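PDB 5FL3: pili retraction protein PilT from Thermus thermophilus, which probably binds and hydrolyses ATP to power the retraction of pili. Local coordinates for residues 28-33 and 93-98; 69-72 and 77-80; 220-225 and 252-257; 238-241 and 245-248. All blocks are in the same frame, centred on the assembly; numbering follows the deposited sequence.

Interaction 1: residues 28-33 and 93-98; sequences HLQAGA and NLLRQR
The two carboxamides of Q30 and Q97 stand almost perpendicular, their planes 83° apart, so they do not stack. The oxygen end of the first, Q30 OE1, lies 3.8 Å from Q97 CG, while its nitrogen end, Q30 NE2, meets the methyl L95 CD2 at 3.7 Å, the L95 side chain crossing Q30 at about a right angle. The Q30 chain bends at chi2 (-68°), which brings the end of the chain nearer to L95 and Q97; Q97 bends at chi2 as well. No direct hydrogen bond joins the segments. A water does it instead: it donates to Q30 OE1 at 2.7 Å and accepts from Q97 NE2 at 3.0 Å and from the backbone A31 N at 2.8 Å. The setting is the N-terminal antiparallel sheet, where strand 100-108 runs between strands 26-30 and 88-97, consistent with the 8.6 Å between the Q30 and Q97 CA atoms, a gap bridged here by side chains and a water. Q30 also opens a type II turn (Q30 to A33), closed by A33 N to Q30 O at 3.2 Å. L29 and L94 pack instead against helix 53-63. With three polar groups sharing one water and none of the touching residues buried, this is a solvent-mediated surface contact, fringed by one leucine, rather than hydrophobic core.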
loop_
_atom_site.group_PDB
_atom_site.type_symbol
_atom_site.label_atom_id
_atom_site.label_comp_id
_atom_site.label_asym_id
_atom_site.label_seq_id
_atom_site.Cartn_x
_atom_site.Cartn_y
_atom_site.Cartn_z
ATOM N N HIS A 28 4.635 -3.420 19.396
ATOM C CA HIS A 28 5.196 -4.710 19.750
ATOM C C HIS A 28 5.359 -4.854 21.267
ATOM O O HIS A 28 6.061 -4.071 21.904
ATOM C CB HIS A 28 6.538 -4.897 19.045
ATOM C CG HIS A 28 6.416 -5.055 17.557
ATOM N ND1 HIS A 28 6.047 -4.020 16.724
ATOM C CD2 HIS A 28 6.589 -6.135 16.758
ATOM C CE1 HIS A 28 6.016 -4.447 15.477
ATOM N NE2 HIS A 28 6.350 -5.725 15.470
ATOM N N LEU A 29 4.686 -5.852 21.831
ATOM C CA LEU A 29 4.779 -6.203 23.253
ATOM C C LEU A 29 5.358 -7.622 23.423
ATOM O O LEU A 29 4.647 -8.629 23.277
ATOM C CB LEU A 29 3.397 -6.080 23.911
ATOM C CG LEU A 29 2.836 -4.650 23.798
ATOM C CD1 LEU A 29 1.497 -4.459 24.489
ATOM C CD2 LEU A 29 3.862 -3.642 24.330
ATOM N N GLN A 30 6.658 -7.687 23.707
ATOM C CA GLN A 30 7.388 -8.946 23.756
ATOM C C GLN A 30 8.227 -9.054 25.028
ATOM O O GLN A 30 8.900 -8.095 25.405
ATOM C CB GLN A 30 8.302 -9.090 22.537
ATOM C CG GLN A 30 7.621 -9.104 21.195
ATOM C CD GLN A 30 6.779 -10.357 20.964
ATOM O OE1 GLN A 30 6.747 -11.264 21.794
ATOM N NE2 GLN A 30 6.095 -10.405 19.832
ATOM N N ALA A 31 8.218 -10.223 25.661
ATOM C CA ALA A 31 9.001 -10.432 26.877
ATOM C C ALA A 31 10.498 -10.205 26.638
ATOM O O ALA A 31 11.070 -10.698 25.658
ATOM C CB ALA A 31 8.757 -11.843 27.444
ATOM N N GLY A 32 11.127 -9.450 27.535
ATOM C CA GLY A 32 12.556 -9.224 27.457
ATOM C C GLY A 32 12.918 -7.942 26.739
ATOM O O GLY A 32 14.089 -7.572 26.657
ATOM N N ALA A 33 11.912 -7.265 26.202
ATOM C CA ALA A 33 12.116 -5.981 25.560
ATOM C C ALA A 33 11.187 -4.954 26.173
ATOM O O ALA A 33 10.202 -5.295 26.811
ATOM C CB ALA A 33 11.886 -6.082 24.087
ATOM N N ASN A 93 -2.401 -9.488 17.211
ATOM C CA ASN A 93 -1.944 -10.843 17.092
ATOM C C ASN A 93 -1.224 -11.278 18.341
ATOM O O ASN A 93 -0.126 -10.822 18.643
ATOM C CB ASN A 93 -1.058 -11.000 15.867
ATOM C CG ASN A 93 -1.842 -11.431 14.666
ATOM O OD1 ASN A 93 -2.077 -12.632 14.459
ATOM N ND2 ASN A 93 -2.290 -10.455 13.875
ATOM N N LEU A 94 -1.890 -12.149 19.084
ATOM C CA LEU A 94 -1.325 -12.732 20.273
ATOM C C LEU A 94 -0.537 -13.934 19.794
ATOM O O LEU A 94 -1.023 -14.686 18.960
ATOM C CB LEU A 94 -2.429 -13.115 21.265
ATOM C CG LEU A 94 -2.121 -13.712 22.640
ATOM C CD1 LEU A 94 -1.080 -12.901 23.366
ATOM C CD2 LEU A 94 -3.395 -13.757 23.465
ATOM N N LEU A 95 0.685 -14.092 20.293
ATOM C CA LEU A 95 1.502 -15.250 19.953
ATOM C C LEU A 95 2.131 -15.824 21.210
ATOM O O LEU A 95 1.977 -15.267 22.297
ATOM C CB LEU A 95 2.582 -14.867 18.941
ATOM C CG LEU A 95 3.450 -13.676 19.357
ATOM C CD1 LEU A 95 4.857 -14.148 19.651
ATOM C CD2 LEU A 95 3.461 -12.574 18.329
ATOM N N ARG A 96 2.818 -16.949 21.043
ATOM C CA ARG A 96 3.651 -17.569 22.077
ATOM C C ARG A 96 5.072 -17.639 21.571
ATOM O O ARG A 96 5.303 -18.050 20.443
ATOM C CB ARG A 96 3.160 -18.973 22.422
ATOM C CG ARG A 96 1.731 -19.000 22.941
ATOM C CD ARG A 96 1.124 -20.399 22.882
ATOM N NE ARG A 96 -0.198 -20.435 23.502
ATOM C CZ ARG A 96 -0.403 -20.412 24.817
ATOM N NH1 ARG A 96 0.638 -20.356 25.652
ATOM N NH2 ARG A 96 -1.645 -20.435 25.300
ATOM N N GLN A 97 6.034 -17.220 22.378
ATOM C CA GLN A 97 7.416 -17.380 21.971
ATOM C C GLN A 97 8.277 -17.599 23.200
ATOM O O GLN A 97 8.189 -16.851 24.181
ATOM C CB GLN A 97 7.881 -16.170 21.146
ATOM C CG GLN A 97 7.961 -14.858 21.887
ATOM C CD GLN A 97 9.320 -14.652 22.533
ATOM O OE1 GLN A 97 10.303 -15.255 22.136
ATOM N NE2 GLN A 97 9.374 -13.786 23.523
ATOM N N ARG A 98 9.076 -18.660 23.148
ATOM C CA ARG A 98 9.942 -19.067 24.256
ATOM C C ARG A 98 9.194 -19.153 25.590
ATOM O O ARG A 98 9.648 -18.641 26.624
ATOM C CB ARG A 98 11.146 -18.127 24.351
ATOM C CG ARG A 98 12.100 -18.318 23.174
ATOM C CD ARG A 98 13.313 -17.432 23.256
ATOM N NE ARG A 98 13.924 -17.484 24.575
ATOM C CZ ARG A 98 14.974 -16.755 24.937
ATOM N NH1 ARG A 98 15.539 -15.923 24.060
ATOM N NH2 ARG A 98 15.461 -16.863 26.172
HETATM O O HOH W 1 6.877 -12.257 24.279
#

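Interaction 2: residues 69-72 and 77-80; sequences LEEL and EMDF
Residues 69-72 of helix 66-72 come up against the first residues of strand 78-84, with the CA atoms of L72 and M78 7.1 Å apart and four residues joining the segments. M78 is the centre of the contact: its CB is directed at the helix, and its sulfur touches two side chains, M78 SD being 3.8 Å from L72 CD1 and 3.9 Å from E71 CG. A bend at chi3 (57°) turns the terminal methyl back toward the acid, so that M78 CE approaches E71 OE2 at 3.6 Å. L72 crosses the methionine at about a right angle, its chi1 of 173° helping to bring CD1 to the sulfur, and it also packs on L64 and on L94 of the neighbouring strand 88-97. M78 in turn touches Q68 one turn back along the helix. The following residue, D79, instead engages R91 and N93. Exchanging the methionine for an alanine would probably open a gap beside L72 CD1 and leave the aliphatic part of E71 without its apolar neighbour. No hydrogen bond or salt bridge links the segments, so the evidence points to van der Waals packing: a buried thioether and leucine fasten this helix to the edge strand of the sheet, while the exposed E71 touches the methionine with CG and its carboxylate. The S-linked methyl, probably slightly positive, may sit comfortably near that carboxylate.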
loop_
_atom_site.group_PDB
_atom_site.type_symbol
_atom_site.label_atom_id
_atom_site.label_comp_id
_atom_site.label_asym_id
_atom_site.label_seq_id
_atom_site.Cartn_x
_atom_site.Cartn_y
_atom_site.Cartn_z
ATOM N N LEU A 69 -10.721 -15.400 26.240
ATOM C CA LEU A 69 -9.828 -15.930 27.260
ATOM C C LEU A 69 -9.848 -17.448 27.330
ATOM O O LEU A 69 -8.816 -18.090 27.535
ATOM C CB LEU A 69 -10.197 -15.352 28.620
ATOM C CG LEU A 69 -9.408 -14.091 28.926
ATOM C CD1 LEU A 69 -9.852 -13.474 30.245
ATOM C CD2 LEU A 69 -7.942 -14.485 28.945
ATOM N N GLU A 70 -11.024 -18.031 27.166
ATOM C CA GLU A 70 -11.093 -19.473 27.242
ATOM C C GLU A 70 -10.522 -20.108 25.972
ATOM O O GLU A 70 -9.709 -21.032 26.059
ATOM C CB GLU A 70 -12.528 -19.951 27.502
ATOM C CG GLU A 70 -12.590 -21.403 28.015
ATOM C CD GLU A 70 -11.359 -21.798 28.847
ATOM O OE1 GLU A 70 -11.151 -21.219 29.944
ATOM O OE2 GLU A 70 -10.591 -22.684 28.393
ATOM N N GLU A 71 -10.919 -19.608 24.802
ATOM C CA GLU A 71 -10.412 -20.152 23.542
ATOM C C GLU A 71 -8.904 -19.931 23.411
ATOM O O GLU A 71 -8.247 -20.570 22.589
ATOM C CB GLU A 71 -11.116 -19.525 22.342
ATOM C CG GLU A 71 -10.480 -18.222 21.910
ATOM C CD GLU A 71 -11.024 -17.692 20.595
ATOM O OE1 GLU A 71 -12.227 -17.343 20.544
ATOM O OE2 GLU A 71 -10.240 -17.621 19.617
ATOM N N LEU A 72 -8.366 -19.020 24.220
ATOM C CA LEU A 72 -6.946 -18.720 24.190
ATOM C C LEU A 72 -6.127 -19.918 24.631
ATOM O O LEU A 72 -5.046 -20.169 24.101
ATOM C CB LEU A 72 -6.628 -17.514 25.068
ATOM C CG LEU A 72 -5.135 -17.225 25.223
ATOM C CD1 LEU A 72 -4.473 -17.059 23.870
ATOM C CD2 LEU A 72 -4.915 -15.999 26.082
ATOM N N GLU A 77 -1.824 -19.203 18.437
ATOM C CA GLU A 77 -1.927 -17.817 17.994
ATOM C C GLU A 77 -3.382 -17.359 18.022
ATOM O O GLU A 77 -4.298 -18.171 17.895
ATOM C CB GLU A 77 -1.365 -17.644 16.581
ATOM C CG GLU A 77 0.046 -18.098 16.402
ATOM C CD GLU A 77 0.164 -19.565 16.026
ATOM O OE1 GLU A 77 -0.859 -20.271 15.905
ATOM O OE2 GLU A 77 1.296 -20.028 15.847
ATOM N N MET A 78 -3.588 -16.059 18.192
ATOM C CA MET A 78 -4.929 -15.492 18.158
ATOM C C MET A 78 -4.919 -14.142 17.504
ATOM O O MET A 78 -4.143 -13.272 17.878
ATOM C CB MET A 78 -5.505 -15.358 19.549
ATOM C CG MET A 78 -6.192 -16.590 20.050
ATOM S SD MET A 78 -7.220 -16.128 21.454
ATOM C CE MET A 78 -8.249 -14.878 20.679
ATOM N N ASP A 79 -5.789 -13.969 16.522
ATOM C CA ASP A 79 -5.918 -12.698 15.824
ATOM C C ASP A 79 -7.236 -12.075 16.255
ATOM O O ASP A 79 -8.264 -12.716 16.135
ATOM C CB ASP A 79 -5.861 -12.912 14.307
ATOM C CG ASP A 79 -5.847 -11.612 13.531
ATOM O OD1 ASP A 79 -6.688 -10.708 13.820
ATOM O OD2 ASP A 79 -4.995 -11.507 12.612
ATOM N N PHE A 80 -7.222 -10.844 16.760
ATOM C CA PHE A 80 -8.471 -10.233 17.231
ATOM C C PHE A 80 -8.512 -8.689 17.163
ATOM O O PHE A 80 -7.483 -8.007 17.217
ATOM C CB PHE A 80 -8.766 -10.698 18.673
ATOM C CG PHE A 80 -7.773 -10.202 19.695
ATOM C CD1 PHE A 80 -6.603 -10.913 19.959
ATOM C CD2 PHE A 80 -7.999 -9.017 20.386
ATOM C CE1 PHE A 80 -5.687 -10.456 20.885
ATOM C CE2 PHE A 80 -7.082 -8.558 21.314
ATOM C CZ PHE A 80 -5.921 -9.284 21.559
#

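Interaction 3: residues 220-225 and 252-257; sequences TVEAAL and DFFPLH
V221 reaches both phenylalanines because its chi1 (166°) sets CG1 anti to the backbone N and CG2 anti to the carbonyl carbon, one branch for each ring, while F254 has its CG anti to the carbonyl carbon (chi1 -66°) and extends its ring to the helix. The contact belongs to the RecA-like P-loop ATPase domain, where helix 218-230 packs on the loop between helices 243-251 and 259-269. V221 CG2 sits over one face of F253 in a CH-pi contact, 4.0 Å from the ring centroid and 19° off the normal; R249 makes a cation-pi contact with the same ring. F254 is met at its rim: V221 CG1 comes to 4.0 Å from F254 CE1. E222 also lines this ring with its extended chain, and its OE1 is held by a salt bridge to R218. F254 further packs on V262, its carbonyl O accepting from H259 NE2. A serine here would probably leave V221 CG1 and the aliphatic part of E222 facing a gap between helix and loop. On the E222 side, the approach lies in the plane of the F254 ring, E222 CB standing 3.9 Å from F254 CZ.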
loop_
_atom_site.group_PDB
_atom_site.type_symbol
_atom_site.label_atom_id
_atom_site.label_comp_id
_atom_site.label_asym_id
_atom_site.label_seq_id
_atom_site.Cartn_x
_atom_site.Cartn_y
_atom_site.Cartn_z
ATOM N N THR A 220 -5.711 -14.303 -10.131
ATOM C CA THR A 220 -6.058 -12.965 -9.671
ATOM C C THR A 220 -5.586 -11.857 -10.625
ATOM O O THR A 220 -6.311 -10.888 -10.852
ATOM C CB THR A 220 -5.481 -12.710 -8.285
ATOM O OG1 THR A 220 -5.892 -13.769 -7.411
ATOM C CG2 THR A 220 -5.993 -11.413 -7.740
ATOM N N VAL A 221 -4.386 -11.989 -11.190
ATOM C CA VAL A 221 -3.882 -10.955 -12.100
ATOM C C VAL A 221 -4.766 -10.907 -13.344
ATOM O O VAL A 221 -5.158 -9.828 -13.806
ATOM C CB VAL A 221 -2.382 -11.195 -12.502
ATOM C CG1 VAL A 221 -1.976 -10.340 -13.692
ATOM C CG2 VAL A 221 -1.462 -10.919 -11.332
ATOM N N GLU A 222 -5.094 -12.080 -13.877
ATOM C CA GLU A 222 -5.924 -12.149 -15.079
ATOM C C GLU A 222 -7.325 -11.602 -14.798
ATOM O O GLU A 222 -7.881 -10.849 -15.606
ATOM C CB GLU A 222 -6.011 -13.586 -15.603
ATOM C CG GLU A 222 -6.630 -13.696 -17.003
ATOM C CD GLU A 222 -6.564 -15.105 -17.583
ATOM O OE1 GLU A 222 -6.647 -16.067 -16.802
ATOM O OE2 GLU A 222 -6.426 -15.257 -18.817
ATOM N N ALA A 223 -7.880 -11.980 -13.647
ATOM C CA ALA A 223 -9.232 -11.585 -13.286
ATOM C C ALA A 223 -9.287 -10.083 -13.172
ATOM O O ALA A 223 -10.228 -9.446 -13.657
ATOM C CB ALA A 223 -9.667 -12.240 -11.983
ATOM N N ALA A 224 -8.262 -9.519 -12.539
ATOM C CA ALA A 224 -8.187 -8.081 -12.356
ATOM C C ALA A 224 -8.071 -7.362 -13.703
ATOM O O ALA A 224 -8.691 -6.327 -13.904
ATOM C CB ALA A 224 -7.040 -7.730 -11.459
ATOM N N LEU A 225 -7.283 -7.912 -14.621
ATOM C CA LEU A 225 -7.116 -7.292 -15.932
ATOM C C LEU A 225 -8.434 -7.282 -16.674
ATOM O O LEU A 225 -8.832 -6.247 -17.239
ATOM C CB LEU A 225 -6.064 -8.017 -16.758
ATOM C CG LEU A 225 -4.613 -7.765 -16.352
ATOM C CD1 LEU A 225 -3.750 -8.895 -16.851
ATOM C CD2 LEU A 225 -4.110 -6.464 -16.910
ATOM N N ASP A 252 5.148 -12.122 -16.808
ATOM C CA ASP A 252 5.800 -13.336 -16.332
ATOM C C ASP A 252 4.907 -14.189 -15.436
ATOM O O ASP A 252 5.302 -15.277 -15.034
ATOM C CB ASP A 252 7.102 -12.999 -15.589
ATOM C CG ASP A 252 8.234 -12.605 -16.535
ATOM O OD1 ASP A 252 8.055 -12.656 -17.777
ATOM O OD2 ASP A 252 9.312 -12.251 -16.039
ATOM N N PHE A 253 3.711 -13.713 -15.113
ATOM C CA PHE A 253 2.768 -14.559 -14.388
ATOM C C PHE A 253 2.187 -15.657 -15.287
ATOM O O PHE A 253 1.610 -16.626 -14.798
ATOM C CB PHE A 253 1.623 -13.732 -13.813
ATOM C CG PHE A 253 1.844 -13.275 -12.416
ATOM C CD1 PHE A 253 1.739 -14.164 -11.366
ATOM C CD2 PHE A 253 2.144 -11.947 -12.147
ATOM C CE1 PHE A 253 1.936 -13.742 -10.068
ATOM C CE2 PHE A 253 2.336 -11.519 -10.854
ATOM C CZ PHE A 253 2.236 -12.415 -9.813
ATOM N N PHE A 254 2.331 -15.500 -16.598
ATOM C CA PHE A 254 1.642 -16.373 -17.539
ATOM C C PHE A 254 2.568 -17.344 -18.263
ATOM O O PHE A 254 3.772 -17.107 -18.373
ATOM C CB PHE A 254 0.868 -15.524 -18.553
ATOM C CG PHE A 254 -0.250 -14.748 -17.932
ATOM C CD1 PHE A 254 0.005 -13.571 -17.228
ATOM C CD2 PHE A 254 -1.554 -15.214 -17.999
ATOM C CE1 PHE A 254 -1.028 -12.861 -16.625
ATOM C CE2 PHE A 254 -2.594 -14.509 -17.396
ATOM C CZ PHE A 254 -2.331 -13.331 -16.708
ATOM N N PRO A 255 2.007 -18.470 -18.721
ATOM C CA PRO A 255 2.754 -19.302 -19.661
ATOM C C PRO A 255 3.182 -18.509 -20.889
ATOM O O PRO A 255 2.477 -17.625 -21.351
ATOM C CB PRO A 255 1.759 -20.413 -20.005
ATOM C CG PRO A 255 0.971 -20.578 -18.722
ATOM C CD PRO A 255 0.820 -19.163 -18.186
ATOM N N LEU A 256 4.364 -18.838 -21.395
ATOM C CA LEU A 256 5.019 -18.109 -22.475
ATOM C C LEU A 256 4.171 -17.973 -23.741
ATOM O O LEU A 256 4.226 -16.944 -24.428
ATOM C CB LEU A 256 6.338 -18.799 -22.815
ATOM C CG LEU A 256 7.442 -17.926 -23.403
ATOM C CD1 LEU A 256 8.720 -18.707 -23.229
ATOM C CD2 LEU A 256 7.225 -17.555 -24.878
ATOM N N HIS A 257 3.406 -19.016 -24.065
ATOM C CA HIS A 257 2.620 -19.015 -25.298
ATOM C C HIS A 257 1.426 -18.052 -25.235
ATOM O O HIS A 257 0.841 -17.716 -26.263
ATOM C CB HIS A 257 2.146 -20.440 -25.633
ATOM C CG HIS A 257 1.185 -21.019 -24.642
ATOM N ND1 HIS A 257 1.566 -21.425 -23.379
ATOM C CD2 HIS A 257 -0.143 -21.277 -24.734
ATOM C CE1 HIS A 257 0.512 -21.901 -22.735
ATOM N NE2 HIS A 257 -0.537 -21.820 -23.535
#

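Interaction 4: residues 238-241 and 245-248; sequences LHTL and RTIN
T246 OG1 is gripped by T240 OG1 and by the carbonyl O of D242, with a further weak bond to T139 OG1. T240 OG1 donates to T246 OG1; the modelled 2.5 Å separation is very short, and at this resolution its exact value carries little weight. The site is the loop from strand 233-238 into helix 243-251 of the RecA-like core, in a sequence consistent with the His box of PilT-type ATPases. A chi1 of 44° places T240 OG1 between the backbone N and the carbonyl carbon, facing T246, and directs T240 CG2 to 3.6 Å from R245 O. The carbonyl of T240 accepts from T139 OG1, tying the loop to strand 134-139, which leads into the nucleotide loop. L238 slides past T246 in the opposite direction, L238 CD2 lying 3.9 Å from T246 O. The L241 side chain is about 7 Å from that of S144, an ADP-binding residue, and about 11 Å from ADP itself, so the loop borders the nucleotide site without touching the ligand. R245 bends at chi2 and chi3 and is salt-bridged through NH1 to D242 OD2. In the plane of that guanidinium, at its edge, L241 CB approaches R245 NH1 to 3.3 Å.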
loop_
_atom_site.group_PDB
_atom_site.type_symbol
_atom_site.label_atom_id
_atom_site.label_comp_id
_atom_site.label_asym_id
_atom_site.label_seq_id
_atom_site.Cartn_x
_atom_site.Cartn_y
_atom_site.Cartn_z
ATOM N N LEU A 238 1.439 -4.299 -6.753
ATOM C CA LEU A 238 2.385 -5.377 -6.972
ATOM C C LEU A 238 3.644 -4.984 -6.173
ATOM O O LEU A 238 3.761 -3.846 -5.724
ATOM C CB LEU A 238 2.637 -5.568 -8.475
ATOM C CG LEU A 238 3.159 -6.886 -9.060
ATOM C CD1 LEU A 238 2.278 -8.080 -8.715
ATOM C CD2 LEU A 238 3.303 -6.762 -10.565
ATOM N N HIS A 239 4.564 -5.922 -5.976
ATOM C CA HIS A 239 5.759 -5.707 -5.161
ATOM C C HIS A 239 6.909 -5.052 -5.916
ATOM O O HIS A 239 7.949 -4.738 -5.328
ATOM C CB HIS A 239 6.239 -7.042 -4.643
ATOM C CG HIS A 239 6.491 -8.028 -5.743
ATOM N ND1 HIS A 239 5.474 -8.740 -6.353
ATOM C CD2 HIS A 239 7.633 -8.383 -6.383
ATOM C CE1 HIS A 239 5.985 -9.510 -7.295
ATOM N NE2 HIS A 239 7.292 -9.313 -7.334
ATOM N N THR A 240 6.716 -4.867 -7.218
ATOM C CA THR A 240 7.786 -4.469 -8.132
ATOM C C THR A 240 8.235 -3.013 -8.031
ATOM O O THR A 240 7.446 -2.125 -7.725
ATOM C CB THR A 240 7.363 -4.737 -9.561
ATOM O OG1 THR A 240 6.012 -4.296 -9.719
ATOM C CG2 THR A 240 7.438 -6.224 -9.836
ATOM N N LEU A 241 9.509 -2.784 -8.336
ATOM C CA LEU A 241 10.211 -1.554 -7.961
ATOM C C LEU A 241 9.882 -0.372 -8.855
ATOM O O LEU A 241 9.866 0.770 -8.385
ATOM C CB LEU A 241 11.730 -1.775 -7.963
ATOM C CG LEU A 241 12.362 -2.760 -6.978
ATOM C CD1 LEU A 241 11.843 -2.484 -5.568
ATOM C CD2 LEU A 241 12.159 -4.248 -7.407
ATOM N N ARG A 245 9.785 -3.106 -14.409
ATOM C CA ARG A 245 9.684 -4.366 -13.661
ATOM C C ARG A 245 8.236 -4.790 -13.416
ATOM O O ARG A 245 7.923 -5.989 -13.356
ATOM C CB ARG A 245 10.408 -4.245 -12.312
ATOM C CG ARG A 245 11.810 -4.810 -12.305
ATOM C CD ARG A 245 12.701 -4.051 -11.353
ATOM N NE ARG A 245 13.657 -3.245 -12.095
ATOM C CZ ARG A 245 14.132 -2.064 -11.701
ATOM N NH1 ARG A 245 13.736 -1.525 -10.556
ATOM N NH2 ARG A 245 15.002 -1.409 -12.471
ATOM N N THR A 246 7.358 -3.805 -13.264
ATOM C CA THR A 246 5.960 -4.092 -12.976
ATOM C C THR A 246 5.287 -4.725 -14.187
ATOM O O THR A 246 4.614 -5.758 -14.085
ATOM C CB THR A 246 5.215 -2.824 -12.551
ATOM O OG1 THR A 246 5.721 -2.393 -11.278
ATOM C CG2 THR A 246 3.705 -3.086 -12.458
ATOM N N ILE A 247 5.512 -4.108 -15.340
ATOM C CA ILE A 247 5.011 -4.610 -16.604
ATOM C C ILE A 247 5.481 -6.030 -16.859
ATOM O O ILE A 247 4.672 -6.915 -17.156
ATOM C CB ILE A 247 5.445 -3.703 -17.748
ATOM C CG1 ILE A 247 4.671 -2.380 -17.674
ATOM C CG2 ILE A 247 5.240 -4.397 -19.057
ATOM C CD1 ILE A 247 5.131 -1.311 -18.620
ATOM N N ASN A 248 6.783 -6.265 -16.699
ATOM C CA ASN A 248 7.345 -7.584 -16.964
ATOM C C ASN A 248 6.863 -8.613 -15.977
ATOM O O ASN A 248 6.663 -9.779 -16.329
ATOM C CB ASN A 248 8.865 -7.532 -16.950
ATOM C CG ASN A 248 9.416 -6.831 -18.155
ATOM O OD1 ASN A 248 8.907 -7.004 -19.262
ATOM N ND2 ASN A 248 10.441 -6.007 -17.953
#

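Overall arrangement
From the N terminus, interaction 1 opens at strand 26-30 and closes at 93-98, across the N-terminal antiparallel sheet. Within that span interaction 2 makes a short closure, 69-72 to 77-80, securing helix 66-72 to the sheet's edge strand. The two touch, L94 N lying 2.8 Å from M78 O in a probable hydrogen bond between adjacent strands. Both close before the second pair begins, in the P-loop ATPase domain. There interaction 3 ties helix 218-230 to the loop before helix 259-269, and the 238-248 closure of interaction 4, joining strand 233-238 to helix 243-251, falls inside it; F253 CE2 packs on L238 CD1 at 4.1 Å. The pairs' centres lie 34 to 40 Å apart, and no loops cross.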